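Local atomic coordinates of TonB-dependent siderophore receptor (Pseudomonas aeruginosa 39016, PDB entry 5NEC), a protein that probably takes up ferric siderophores, and drugs conjugated to siderophores, across the outer membrane of Pseudomonas aeruginosa by a TonB-dependent route. Residues R252-D258 and G670-Y674; G326-R330 and S387-P392. One frame throughout, in Å; residues are numbered along the deposited sequence.

Contact 1: residues R252-D258 and G670-Y674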
loop_
_atom_site.group_PDB
_atom_site.type_symbol
_atom_site.label_atom_id
_atom_site.label_comp_id
_atom_site.label_asym_id
_atom_site.label_seq_id
_atom_site.Cartn_x
_atom_site.Cartn_y
_atom_site.Cartn_z
ATOM N N ARG A 252 2.722 -1.311 33.151
ATOM C CA ARG A 252 2.309 -0.938 31.800
ATOM C C ARG A 252 0.801 -0.670 31.761
ATOM O O ARG A 252 0.020 -1.461 32.262
ATOM C CB ARG A 252 2.660 -2.038 30.790
ATOM C CG ARG A 252 2.339 -1.659 29.339
ATOM C CD ARG A 252 2.139 -2.856 28.438
ATOM N NE ARG A 252 3.408 -3.335 27.907
ATOM C CZ ARG A 252 3.537 -4.375 27.089
ATOM N NH1 ARG A 252 2.466 -5.047 26.702
ATOM N NH2 ARG A 252 4.740 -4.733 26.652
ATOM N N SER A 253 0.406 0.445 31.158
ATOM C CA SER A 253 -1.019 0.796 31.005
ATOM C C SER A 253 -1.150 1.910 29.963
ATOM O O SER A 253 -0.139 2.378 29.423
ATOM C CB SER A 253 -1.618 1.264 32.346
ATOM O OG SER A 253 -1.098 2.545 32.719
ATOM N N LYS A 254 -2.396 2.357 29.725
ATOM C CA LYS A 254 -2.663 3.588 28.969
ATOM C C LYS A 254 -1.867 4.800 29.456
ATOM O O LYS A 254 -1.505 5.689 28.686
ATOM C CB LYS A 254 -4.131 3.976 29.112
ATOM C CG LYS A 254 -5.123 3.054 28.446
ATOM C CD LYS A 254 -6.515 3.110 29.071
ATOM C CE LYS A 254 -7.025 4.515 29.345
ATOM N NZ LYS A 254 -8.035 4.415 30.427
ATOM N N HIS A 255 -1.618 4.836 30.761
ATOM C CA HIS A 255 -0.965 5.970 31.395
ATOM C C HIS A 255 0.559 5.915 31.263
ATOM O O HIS A 255 1.191 6.957 31.073
ATOM C CB HIS A 255 -1.422 6.059 32.842
ATOM C CG HIS A 255 -2.914 6.075 32.991
ATOM N ND1 HIS A 255 -3.732 6.913 32.259
ATOM C CD2 HIS A 255 -3.734 5.335 33.769
ATOM C CE1 HIS A 255 -4.994 6.689 32.586
ATOM N NE2 HIS A 255 -5.022 5.745 33.511
ATOM N N ASN A 256 1.134 4.708 31.355
ATOM C CA ASN A 256 2.570 4.473 31.117
ATOM C C ASN A 256 2.731 3.372 30.073
ATOM O O ASN A 256 2.963 2.212 30.412
ATOM C CB ASN A 256 3.296 4.106 32.415
ATOM C CG ASN A 256 3.055 5.124 33.490
ATOM O OD1 ASN A 256 3.685 6.183 33.521
ATOM N ND2 ASN A 256 2.101 4.840 34.352
ATOM N N PRO A 257 2.566 3.726 28.789
ATOM C CA PRO A 257 2.658 2.711 27.750
ATOM C C PRO A 257 4.098 2.286 27.486
ATOM O O PRO A 257 5.001 3.064 27.720
ATOM C CB PRO A 257 2.045 3.424 26.527
ATOM C CG PRO A 257 2.347 4.853 26.745
ATOM C CD PRO A 257 2.206 5.044 28.228
ATOM N N ASP A 258 4.286 1.071 26.982
ATOM C CA ASP A 258 5.623 0.576 26.612
ATOM C C ASP A 258 5.998 0.785 25.134
ATOM O O ASP A 258 5.145 0.830 24.266
ATOM C CB ASP A 258 5.781 -0.899 26.981
ATOM C CG ASP A 258 6.205 -1.105 28.441
ATOM O OD1 ASP A 258 7.144 -0.408 28.924
ATOM O OD2 ASP A 258 5.633 -2.009 29.090
ATOM N N GLY A 670 -6.142 -0.360 23.250
ATOM C CA GLY A 670 -5.876 -0.046 24.652
ATOM C C GLY A 670 -4.793 1.001 24.916
ATOM O O GLY A 670 -4.661 1.460 26.044
ATOM N N ASN A 671 -4.010 1.354 23.892
ATOM C CA ASN A 671 -2.964 2.387 23.969
ATOM C C ASN A 671 -1.869 2.057 25.009
ATOM O O ASN A 671 -1.322 2.968 25.639
ATOM C CB ASN A 671 -3.551 3.791 24.237
ATOM C CG ASN A 671 -4.371 4.365 23.076
ATOM O OD1 ASN A 671 -4.675 5.554 23.092
ATOM N ND2 ASN A 671 -4.747 3.551 22.097
ATOM N N THR A 672 -1.552 0.764 25.159
ATOM C CA THR A 672 -0.529 0.275 26.110
ATOM C C THR A 672 0.843 0.058 25.476
ATOM O O THR A 672 1.834 -0.117 26.195
ATOM C CB THR A 672 -0.958 -1.044 26.791
ATOM O OG1 THR A 672 -0.990 -2.118 25.838
ATOM C CG2 THR A 672 -2.334 -0.903 27.438
ATOM N N VAL A 673 0.902 0.048 24.144
ATOM C CA VAL A 673 2.181 -0.071 23.424
ATOM C C VAL A 673 2.220 0.914 22.261
ATOM O O VAL A 673 1.176 1.290 21.713
ATOM C CB VAL A 673 2.457 -1.507 22.913
ATOM C CG1 VAL A 673 2.559 -2.475 24.081
ATOM C CG2 VAL A 673 1.395 -1.983 21.917
ATOM N N TYR A 674 3.424 1.346 21.906
ATOM C CA TYR A 674 3.590 2.399 20.912
ATOM C C TYR A 674 5.004 2.404 20.371
ATOM O O TYR A 674 5.893 1.797 20.966
ATOM C CB TYR A 674 3.243 3.782 21.513
ATOM C CG TYR A 674 4.335 4.426 22.341
ATOM C CD1 TYR A 674 4.485 4.115 23.686
ATOM C CD2 TYR A 674 5.206 5.362 21.780
ATOM C CE1 TYR A 674 5.474 4.716 24.468
ATOM C CE2 TYR A 674 6.197 5.963 22.525
ATOM C CZ TYR A 674 6.326 5.647 23.871
ATOM O OH TYR A 674 7.324 6.247 24.597
HETATM O O HOH W 1 -0.301 -4.416 26.871
#
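R252 lies across T672 and V673 with its side chain in use from CG outward, aliphatic part first and guanidinium last. CG stands anti to the backbone N (chi1 -176°), which carries the chain over T672, where R252 CD comes 3.9 Å from T672 CB and the two side chains cross at about a right angle. Bending at chi3 then turns the guanidinium so that one face rests on V673 CG1, which sits over its centre, 3.6 Å from the plane. The rotation of this flat group is fixed from its edge: R252 NE donates to the anti lone pair of D258 OD2 at 2.8 Å, only 7° out of the guanidinium plane, and NH1 donates in plane to a water that in turn donates to T672 OG1. A247 O takes a bond from NH2. The salt-bridged carboxylate has a further partner on its other oxygen, S249 OG, while T672 OG1 also bonds D668 OD2.

Two backbone bonds make an isolated beta bridge between D258 and V673. D258 N gives to T672 O at 2.8 Å, and Y674 N gives to D258 O at 3.0 Å; the latter oxygen also receives a CA-H contact from V673. Next to this beta bridge, P257 CG packs obliquely on Y674 CD1 at 3.8 Å, and P257 O meets the edge of the same ring. K254 adds a backbone approach, its CA lying 3.6 Å from N671 O.

The contact thus joins two barrel loops, one between strands 244-245 and 276-291, the other between strands 653-666 and 674-688; Y674 opens the latter strand, touching Y666 and making a cation-pi contact with K664 of the neighbouring strand 653-666.

Contact 2: residues G326-R330 and S387-P392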
loop_
_atom_site.group_PDB
_atom_site.type_symbol
_atom_site.label_atom_id
_atom_site.label_comp_id
_atom_site.label_asym_id
_atom_site.label_seq_id
_atom_site.Cartn_x
_atom_site.Cartn_y
_atom_site.Cartn_z
ATOM N N GLY A 326 16.956 -10.908 30.754
ATOM C CA GLY A 326 17.977 -10.886 29.700
ATOM C C GLY A 326 17.871 -11.951 28.610
ATOM O O GLY A 326 18.863 -12.219 27.911
ATOM N N SER A 327 16.683 -12.550 28.456
ATOM C CA SER A 327 16.451 -13.592 27.446
ATOM C C SER A 327 15.159 -13.406 26.638
ATOM O O SER A 327 14.284 -12.597 26.972
ATOM C CB SER A 327 16.466 -14.966 28.101
ATOM O OG SER A 327 15.340 -15.139 28.912
ATOM N N VAL A 328 15.060 -14.168 25.552
ATOM C CA VAL A 328 13.952 -14.054 24.588
ATOM C C VAL A 328 13.486 -15.440 24.149
ATOM O O VAL A 328 14.284 -16.208 23.612
ATOM C CB VAL A 328 14.401 -13.271 23.334
ATOM C CG1 VAL A 328 13.322 -13.287 22.261
ATOM C CG2 VAL A 328 14.788 -11.834 23.692
ATOM N N TRP A 329 12.202 -15.731 24.329
ATOM C CA TRP A 329 11.596 -16.924 23.729
ATOM C C TRP A 329 11.332 -16.685 22.224
ATOM O O TRP A 329 10.688 -15.700 21.854
ATOM C CB TRP A 329 10.299 -17.265 24.448
ATOM C CG TRP A 329 9.493 -18.331 23.827
ATOM C CD1 TRP A 329 9.931 -19.537 23.406
ATOM C CD2 TRP A 329 8.086 -18.295 23.578
ATOM N NE1 TRP A 329 8.871 -20.281 22.910
ATOM C CE2 TRP A 329 7.728 -19.532 22.998
ATOM C CE3 TRP A 329 7.092 -17.336 23.787
ATOM C CZ2 TRP A 329 6.420 -19.837 22.615
ATOM C CZ3 TRP A 329 5.775 -17.644 23.427
ATOM C CH2 TRP A 329 5.460 -18.893 22.843
ATOM N N ARG A 330 11.867 -17.561 21.378
ATOM C CA ARG A 330 11.633 -17.498 19.924
ATOM C C ARG A 330 10.298 -18.133 19.577
ATOM O O ARG A 330 10.215 -19.277 19.163
ATOM C CB ARG A 330 12.746 -18.176 19.151
ATOM C CG ARG A 330 14.024 -17.370 19.174
ATOM C CD ARG A 330 15.142 -18.205 18.591
ATOM N NE ARG A 330 16.369 -17.464 18.326
ATOM C CZ ARG A 330 17.603 -17.961 18.446
ATOM N NH1 ARG A 330 17.809 -19.204 18.877
ATOM N NH2 ARG A 330 18.654 -17.195 18.171
ATOM N N SER A 387 6.929 -24.291 28.949
ATOM C CA SER A 387 6.710 -24.129 27.474
ATOM C C SER A 387 7.370 -22.913 26.796
ATOM O O SER A 387 8.033 -23.054 25.767
ATOM C CB SER A 387 5.207 -24.156 27.120
ATOM O OG SER A 387 4.522 -25.169 27.844
ATOM N N ASN A 388 7.199 -21.726 27.376
ATOM C CA ASN A 388 7.597 -20.458 26.730
ATOM C C ASN A 388 8.416 -19.518 27.652
ATOM O O ASN A 388 8.537 -18.325 27.357
ATOM C CB ASN A 388 6.335 -19.740 26.232
ATOM C CG ASN A 388 5.321 -19.500 27.334
ATOM O OD1 ASN A 388 5.632 -19.596 28.513
ATOM N ND2 ASN A 388 4.109 -19.160 26.948
ATOM N N LYS A 389 8.988 -20.053 28.741
ATOM C CA LYS A 389 9.818 -19.261 29.660
ATOM C C LYS A 389 11.296 -19.577 29.473
ATOM O O LYS A 389 11.657 -20.693 29.111
ATOM C CB LYS A 389 9.403 -19.501 31.116
ATOM C CG LYS A 389 7.938 -19.197 31.418
ATOM C CD LYS A 389 7.664 -17.715 31.230
ATOM C CE LYS A 389 6.284 -17.320 31.733
ATOM N NZ LYS A 389 5.204 -17.797 30.823
ATOM N N CYS A 390 12.127 -18.576 29.752
ATOM C CA CYS A 390 13.567 -18.561 29.436
ATOM C C CYS A 390 14.316 -17.787 30.504
ATOM O O CYS A 390 13.758 -16.907 31.137
ATOM C CB CYS A 390 13.863 -17.786 28.143
ATOM S SG CYS A 390 13.217 -18.489 26.657
ATOM N N ASN A 391 15.602 -18.077 30.614
ATOM C CA ASN A 391 16.530 -17.263 31.410
ATOM C C ASN A 391 17.927 -17.557 30.823
ATOM O O ASN A 391 18.055 -18.437 29.960
ATOM C CB ASN A 391 16.426 -17.606 32.915
ATOM C CG ASN A 391 16.663 -19.065 33.198
ATOM O OD1 ASN A 391 17.689 -19.635 32.801
ATOM N ND2 ASN A 391 15.700 -19.709 33.836
ATOM N N PRO A 392 18.960 -16.823 31.264
ATOM C CA PRO A 392 20.285 -17.031 30.652
ATOM C C PRO A 392 20.868 -18.451 30.681
ATOM O O PRO A 392 21.627 -18.815 29.797
ATOM C CB PRO A 392 21.171 -16.016 31.380
ATOM C CG PRO A 392 20.225 -14.885 31.658
ATOM C CD PRO A 392 18.943 -15.587 32.069
#
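W329 and N388 meet through a CH-pi contact: N388 CB lies 3.3 Å from the centroid of the six-membered ring of W329 and only 3° off its normal, squarely over one face. The asparagine's amide does not stack on the indole, since the two planes are 67° apart. With CG anti to the backbone N (chi1 172°), the indole lies over N388, its NE1 side toward S387, and N388 O also comes 3.6 Å from W329 CB. Further along, C390 points its side chain at the strand; its SG is 3.9 Å from W329 CB and 3.7 Å from W329 CA. S327 packs beside it, S327 OG lying 3.1 Å from C390 CB. No hydrogen bond crosses between the segments, so their direct contact consists of van der Waals and CH-pi packing.

Outward of this layer come polar bonds and one covalent link. The N388 amide rises away from the ring above CB, and its OD1 accepts from K389 NZ at 3.0 Å, which also bonds Q320 OE1. S327 OG bonds N325 OD1, while N325 ND2 binds C390 O and N322 ND2 binds N388 O; residues preceding the strand therefore grip the loop backbone at two carbonyls. A disulfide from C390 SG to C403 SG ties 387-392 to strand 403-405, which pairs antiparallel with the beginning of strand 327-354, V328 bonding T404 through the backbone. Such a disulfide-braced loop over the start of a barrel strand is consistent with the long, probably extracellular, loops of TonB-dependent receptors.

After the N-terminal plug, all four segments belong to the beta-barrel. Residues 252-258 are met first, in the loop leading to strand 276-291; their partner 670-674 comes 412 residues later, so contact 1 closes a very long loop containing 232 strand residues. Contact 2 falls entirely within that span: 326-330 begins strand 327-354, and its partner, the loop segment 387-392, comes only 57 residues on. The contacts nest without crossing. The centres of contact 1 and contact 2 are 23 Å apart and their nearest atoms about 12 Å apart, without touching. Contact 1 ties loops from distant parts of the barrel sequence, whereas contact 2 joins the start of strand 327-354 to the loop after strand 357-379.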